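Local coordinates for protein glycosyl hydrolase, family 38 (Enterococcus faecalis, PDB 5KBP) that probably hydrolyses alpha-mannosidic linkages in carbohydrates, as a family 38 glycoside hydrolase (alpha-mannosidase), at residues A[561-566]-A[673-678]; A[581-586]-A[610-615]. All coordinates share one frame; numbering follows the deposited sequence.

How the contacts relate
Both contacts belong to the large beta sandwich in the C-terminal half of the chain, and their centres lie about 9 Å apart. Contact 1 pairs two neighbouring strands within one sheet, whereas contact 2 joins that sheet to the one facing it. The short strand 583-584 joins them: it lies along the side of strand 555-566 not taken by 672-679, with a probable hydrogen bond from Asp564 N to Ile583 O of 2.8 Å and another between Phe562 O and Thr585 N of 3.1 Å. Asp564 OD2 also packs 3.5 Å from Leu612 CD2. Neither contact is near the calcium-binding residues Phe253 and Tyr256.

Contact 1 (A[561-566]-A[673-678])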
loop_
_atom_site.group_PDB
_atom_site.type_symbol
_atom_site.label_atom_id
_atom_site.label_comp_id
_atom_site.label_asym_id
_atom_site.label_seq_id
_atom_site.Cartn_x
_atom_site.Cartn_y
_atom_site.Cartn_z
ATOM N N THR A 561 -28.309 5.564 -23.063
ATOM C CA THR A 561 -27.981 6.938 -23.420
ATOM C C THR A 561 -27.068 7.523 -22.350
ATOM O O THR A 561 -27.357 7.410 -21.154
ATOM C CB THR A 561 -29.245 7.787 -23.565
ATOM O OG1 THR A 561 -30.019 7.311 -24.674
ATOM C CG2 THR A 561 -28.888 9.249 -23.796
ATOM N N PHE A 562 -25.973 8.140 -22.781
ATOM C CA PHE A 562 -24.976 8.685 -21.871
ATOM C C PHE A 562 -25.195 10.179 -21.671
ATOM O O PHE A 562 -25.551 10.899 -22.609
ATOM C CB PHE A 562 -23.563 8.417 -22.394
ATOM C CG PHE A 562 -23.226 6.957 -22.484
ATOM C CD1 PHE A 562 -22.856 6.249 -21.351
ATOM C CD2 PHE A 562 -23.291 6.289 -23.694
ATOM C CE1 PHE A 562 -22.551 4.903 -21.428
ATOM C CE2 PHE A 562 -22.986 4.943 -23.777
ATOM C CZ PHE A 562 -22.616 4.250 -22.642
ATOM N N GLU A 563 -24.978 10.637 -20.440
ATOM C CA GLU A 563 -25.223 12.020 -20.060
ATOM C C GLU A 563 -24.094 12.496 -19.161
ATOM O O GLU A 563 -23.791 11.855 -18.150
ATOM C CB GLU A 563 -26.566 12.162 -19.335
ATOM C CG GLU A 563 -26.866 13.562 -18.829
ATOM C CD GLU A 563 -27.892 13.566 -17.714
ATOM O OE1 GLU A 563 -27.513 13.291 -16.555
ATOM O OE2 GLU A 563 -29.079 13.831 -17.996
ATOM N N ASP A 564 -23.476 13.615 -19.528
ATOM C CA ASP A 564 -22.397 14.207 -18.749
ATOM C C ASP A 564 -22.784 15.620 -18.346
ATOM O O ASP A 564 -23.222 16.416 -19.186
ATOM C CB ASP A 564 -21.084 14.223 -19.535
ATOM C CG ASP A 564 -19.930 14.782 -18.723
ATOM O OD1 ASP A 564 -19.296 14.008 -17.975
ATOM O OD2 ASP A 564 -19.658 15.996 -18.830
ATOM N N THR A 565 -22.633 15.923 -17.060
ATOM C CA THR A 565 -22.864 17.257 -16.529
ATOM C C THR A 565 -21.676 17.660 -15.670
ATOM O O THR A 565 -20.859 16.827 -15.274
ATOM C CB THR A 565 -24.153 17.334 -15.693
ATOM O OG1 THR A 565 -23.977 16.604 -14.474
ATOM C CG2 THR A 565 -25.331 16.752 -16.458
ATOM N N GLY A 566 -21.593 18.955 -15.382
ATOM C CA GLY A 566 -20.571 19.439 -14.482
ATOM C C GLY A 566 -20.861 19.075 -13.040
ATOM O O GLY A 566 -21.985 18.752 -12.656
ATOM N N ARG A 673 -19.615 14.535 -13.990
ATOM C CA ARG A 673 -20.225 13.256 -13.653
ATOM C C ARG A 673 -20.837 12.663 -14.911
ATOM O O ARG A 673 -21.601 13.338 -15.608
ATOM C CB ARG A 673 -21.298 13.415 -12.569
ATOM C CG ARG A 673 -22.004 12.116 -12.202
ATOM C CD ARG A 673 -23.309 12.379 -11.474
ATOM N NE ARG A 673 -24.235 13.145 -12.300
ATOM C CZ ARG A 673 -25.442 13.540 -11.906
ATOM N NH1 ARG A 673 -26.215 14.235 -12.730
ATOM N NH2 ARG A 673 -25.876 13.241 -10.690
ATOM N N LEU A 674 -20.499 11.408 -15.202
ATOM C CA LEU A 674 -21.005 10.700 -16.371
ATOM C C LEU A 674 -21.945 9.588 -15.925
ATOM O O LEU A 674 -21.594 8.785 -15.053
ATOM C CB LEU A 674 -19.859 10.116 -17.197
ATOM C CG LEU A 674 -20.276 9.315 -18.432
ATOM C CD1 LEU A 674 -20.867 10.228 -19.499
ATOM C CD2 LEU A 674 -19.098 8.525 -18.979
ATOM N N ARG A 675 -23.134 9.545 -16.523
ATOM C CA ARG A 675 -24.133 8.539 -16.201
ATOM C C ARG A 675 -24.639 7.892 -17.482
ATOM O O ARG A 675 -24.437 8.403 -18.587
ATOM C CB ARG A 675 -25.319 9.141 -15.428
ATOM C CG ARG A 675 -24.946 10.238 -14.447
ATOM C CD ARG A 675 -26.071 11.253 -14.329
ATOM N NE ARG A 675 -27.122 10.828 -13.409
ATOM C CZ ARG A 675 -28.322 11.396 -13.339
ATOM N NH1 ARG A 675 -28.629 12.403 -14.145
ATOM N NH2 ARG A 675 -29.219 10.952 -12.470
ATOM N N VAL A 676 -25.306 6.752 -17.317
ATOM C CA VAL A 676 -25.977 6.052 -18.405
ATOM C C VAL A 676 -27.462 5.985 -18.075
ATOM O O VAL A 676 -27.843 5.741 -16.924
ATOM C CB VAL A 676 -25.383 4.644 -18.634
ATOM C CG1 VAL A 676 -25.429 3.815 -17.356
ATOM C CG2 VAL A 676 -26.102 3.934 -19.773
ATOM N N LEU A 677 -28.300 6.223 -19.080
ATOM C CA LEU A 677 -29.734 6.382 -18.888
ATOM C C LEU A 677 -30.489 5.187 -19.455
ATOM O O LEU A 677 -30.111 4.634 -20.493
ATOM C CB LEU A 677 -30.231 7.673 -19.547
ATOM C CG LEU A 677 -30.242 8.960 -18.714
ATOM C CD1 LEU A 677 -28.913 9.193 -18.008
ATOM C CD2 LEU A 677 -30.597 10.153 -19.591
ATOM N N PHE A 678 -31.562 4.797 -18.766
ATOM C CA PHE A 678 -32.428 3.704 -19.206
ATOM C C PHE A 678 -33.879 4.110 -19.006
ATOM O O PHE A 678 -34.479 3.833 -17.959
ATOM C CB PHE A 678 -32.124 2.409 -18.453
ATOM C CG PHE A 678 -30.771 1.836 -18.746
ATOM C CD1 PHE A 678 -30.558 1.079 -19.886
ATOM C CD2 PHE A 678 -29.713 2.044 -17.877
ATOM C CE1 PHE A 678 -29.314 0.545 -20.159
ATOM C CE2 PHE A 678 -28.466 1.513 -18.143
ATOM C CZ PHE A 678 -28.267 0.763 -19.287
#
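Strands 561-566 and 673-678 run antiparallel, their axes 4.5 Å apart at closest approach and their directions 146° apart, with paired backbone hydrogen bonds at Thr561-Leu677, Glu563-Arg675 and Thr565-Arg673. On the face bearing these three pairs, Glu563 and Arg675 lie side by side. Glu563 CG stands anti to the backbone N (chi1 177°), and the extended chain carries OE1 to Arg675 NH1 at 2.8 Å. This salt bridge uses the syn lone pair of OE1 and meets the guanidinium at its edge, although the carboxylate and guanidinium planes are turned 37° apart. Arg675 NH2 has a second carboxylate partner in Glu739. Arg673 NH1, 4.1 Å from Glu563 OE1, adds only a nearby charge, since the oxygen lies well out of its guanidinium plane; Arg675 CD lies over one face of that group, toward its rim, and Phe574 makes a cation-pi contact with it. Leu677 CD1 lies against Glu563 CB at 4.0 Å. The pair sits inside an antiparallel sheet of the beta sandwich, strand 745-753 continuing it beyond 672-679. The other face looks into the sandwich: Phe562 and Val676 lie side by side, CE1 of the ring 4.0 Å from Val676 CB, and Tyr778 of the facing sheet touches both residues. Leu674 CD1 reaches Asp564 CB at 4.0 Å. The Asp564 carboxylate divides its oxygens, OD1 bonding to His672 ND1 and OD2 forming a salt bridge with Arg637.

Contact 2 (A[581-586]-A[610-615]); sequences QGITTE and VMLPVA
Ile583 lays its two branches across Val610, Leu612 and Pro613, and nearly all of the contact rests on this one side chain. It is packing between the two layers of a beta sandwich: strand 583-584 sits at the margin of one sheet beside 555-566, and 610-613 is the end of strand 601-613 in the other. No hydrogen bond joins the segments. Ile583 CG2 meets Val610 CG2 methyl to methyl at 3.6 Å. The longer branch runs on in the direction from Val610 to Pro613: with CG1 anti to the carbonyl carbon (chi1 -65°) and the chain extended at chi2, CD1 arrives beside Leu612 and Pro613. There it touches Leu612 CD2 at 3.9 Å and Pro613 CD at the same distance. Leu612 CD2 also lies 4.0 Å from Ile583 CG2, so this one methyl borders both branches of the isoleucine. Thr584 points away from 610-615; its OG1 takes a hydrogen bond of 3.3 Å from Glu586 N, which makes an ST turn, and is also hydrogen-bonded to Phe562 O. Leu612 also touches Phe644 of strand 641-653. Besides these apolar carbons, Ile583 CD1 meets the carbonyl oxygen of Met611, with CD1 and O 3.5 Å apart.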
loop_
_atom_site.group_PDB
_atom_site.type_symbol
_atom_site.label_atom_id
_atom_site.label_comp_id
_atom_site.label_asym_id
_atom_site.label_seq_id
_atom_site.Cartn_x
_atom_site.Cartn_y
_atom_site.Cartn_z
ATOM N N GLN A 581 -26.589 22.690 -18.448
ATOM C CA GLN A 581 -27.800 21.995 -18.861
ATOM C C GLN A 581 -27.514 20.599 -19.401
ATOM O O GLN A 581 -28.420 19.954 -19.939
ATOM C CB GLN A 581 -28.554 22.829 -19.900
ATOM C CG GLN A 581 -29.156 24.105 -19.327
ATOM C CD GLN A 581 -29.541 25.108 -20.395
ATOM O OE1 GLN A 581 -28.758 25.395 -21.302
ATOM N NE2 GLN A 581 -30.750 25.647 -20.294
ATOM N N GLY A 582 -26.282 20.122 -19.273
ATOM C CA GLY A 582 -25.949 18.753 -19.605
ATOM C C GLY A 582 -25.514 18.576 -21.050
ATOM O O GLY A 582 -25.748 19.417 -21.917
ATOM N N ILE A 583 -24.856 17.445 -21.297
ATOM C CA ILE A 583 -24.436 17.034 -22.632
ATOM C C ILE A 583 -24.759 15.555 -22.783
ATOM O O ILE A 583 -24.338 14.736 -21.958
ATOM C CB ILE A 583 -22.935 17.290 -22.874
ATOM C CG1 ILE A 583 -22.631 18.790 -22.849
ATOM C CG2 ILE A 583 -22.500 16.682 -24.193
ATOM C CD1 ILE A 583 -21.161 19.116 -22.985
ATOM N N THR A 584 -25.507 15.210 -23.827
ATOM C CA THR A 584 -25.989 13.853 -24.020
ATOM C C THR A 584 -25.535 13.309 -25.369
ATOM O O THR A 584 -25.153 14.058 -26.272
ATOM C CB THR A 584 -27.520 13.787 -23.930
ATOM O OG1 THR A 584 -27.945 12.423 -24.008
ATOM C CG2 THR A 584 -28.154 14.573 -25.069
ATOM N N THR A 585 -25.581 11.985 -25.491
ATOM C CA THR A 585 -25.290 11.304 -26.744
ATOM C C THR A 585 -26.537 11.083 -27.591
ATOM O O THR A 585 -26.464 10.377 -28.601
ATOM C CB THR A 585 -24.608 9.960 -26.475
ATOM O OG1 THR A 585 -25.468 9.134 -25.683
ATOM C CG2 THR A 585 -23.292 10.166 -25.738
ATOM N N GLU A 586 -27.672 11.672 -27.204
ATOM C CA GLU A 586 -28.913 11.472 -27.948
ATOM C C GLU A 586 -28.816 12.022 -29.365
ATOM O O GLU A 586 -29.466 11.502 -30.280
ATOM C CB GLU A 586 -30.080 12.128 -27.208
ATOM C CG GLU A 586 -31.439 11.874 -27.845
ATOM C CD GLU A 586 -32.511 12.817 -27.336
ATOM O OE1 GLU A 586 -32.162 13.823 -26.684
ATOM O OE2 GLU A 586 -33.704 12.552 -27.592
ATOM N N VAL A 610 -17.829 12.644 -27.849
ATOM C CA VAL A 610 -18.536 13.856 -27.460
ATOM C C VAL A 610 -17.528 14.852 -26.906
ATOM O O VAL A 610 -16.493 14.476 -26.345
ATOM C CB VAL A 610 -19.657 13.560 -26.435
ATOM C CG1 VAL A 610 -19.094 13.420 -25.025
ATOM C CG2 VAL A 610 -20.731 14.629 -26.498
ATOM N N MET A 611 -17.826 16.136 -27.084
ATOM C CA MET A 611 -16.941 17.216 -26.668
ATOM C C MET A 611 -17.361 17.705 -25.288
ATOM O O MET A 611 -18.469 18.226 -25.119
ATOM C CB MET A 611 -16.968 18.360 -27.679
ATOM C CG MET A 611 -16.519 17.952 -29.070
ATOM S SD MET A 611 -14.774 17.492 -29.146
ATOM C CE MET A 611 -13.998 19.047 -28.715
ATOM N N LEU A 612 -16.475 17.544 -24.309
ATOM C CA LEU A 612 -16.791 17.888 -22.935
ATOM C C LEU A 612 -15.904 19.024 -22.440
ATOM O O LEU A 612 -14.755 19.158 -22.874
ATOM C CB LEU A 612 -16.621 16.677 -22.009
ATOM C CG LEU A 612 -17.561 15.495 -22.245
ATOM C CD1 LEU A 612 -17.377 14.448 -21.158
ATOM C CD2 LEU A 612 -19.004 15.969 -22.304
ATOM N N PRO A 613 -16.420 19.869 -21.548
ATOM C CA PRO A 613 -15.563 20.863 -20.893
ATOM C C PRO A 613 -14.410 20.185 -20.167
ATOM O O PRO A 613 -14.582 19.144 -19.530
ATOM C CB PRO A 613 -16.516 21.560 -19.917
ATOM C CG PRO A 613 -17.871 21.371 -20.520
ATOM C CD PRO A 613 -17.834 20.013 -21.160
ATOM N N VAL A 614 -13.221 20.781 -20.280
ATOM C CA VAL A 614 -12.028 20.179 -19.687
ATOM C C VAL A 614 -12.167 20.095 -18.173
ATOM O O VAL A 614 -11.733 19.118 -17.548
ATOM C CB VAL A 614 -10.774 20.968 -20.104
ATOM C CG1 VAL A 614 -9.528 20.369 -19.469
ATOM C CG2 VAL A 614 -10.648 20.983 -21.616
ATOM N N ALA A 615 -12.776 21.103 -17.565
ATOM C CA ALA A 615 -13.000 21.156 -16.122
ATOM C C ALA A 615 -13.971 22.299 -15.854
ATOM O O ALA A 615 -14.612 22.819 -16.777
ATOM C CB ALA A 615 -11.686 21.339 -15.359
#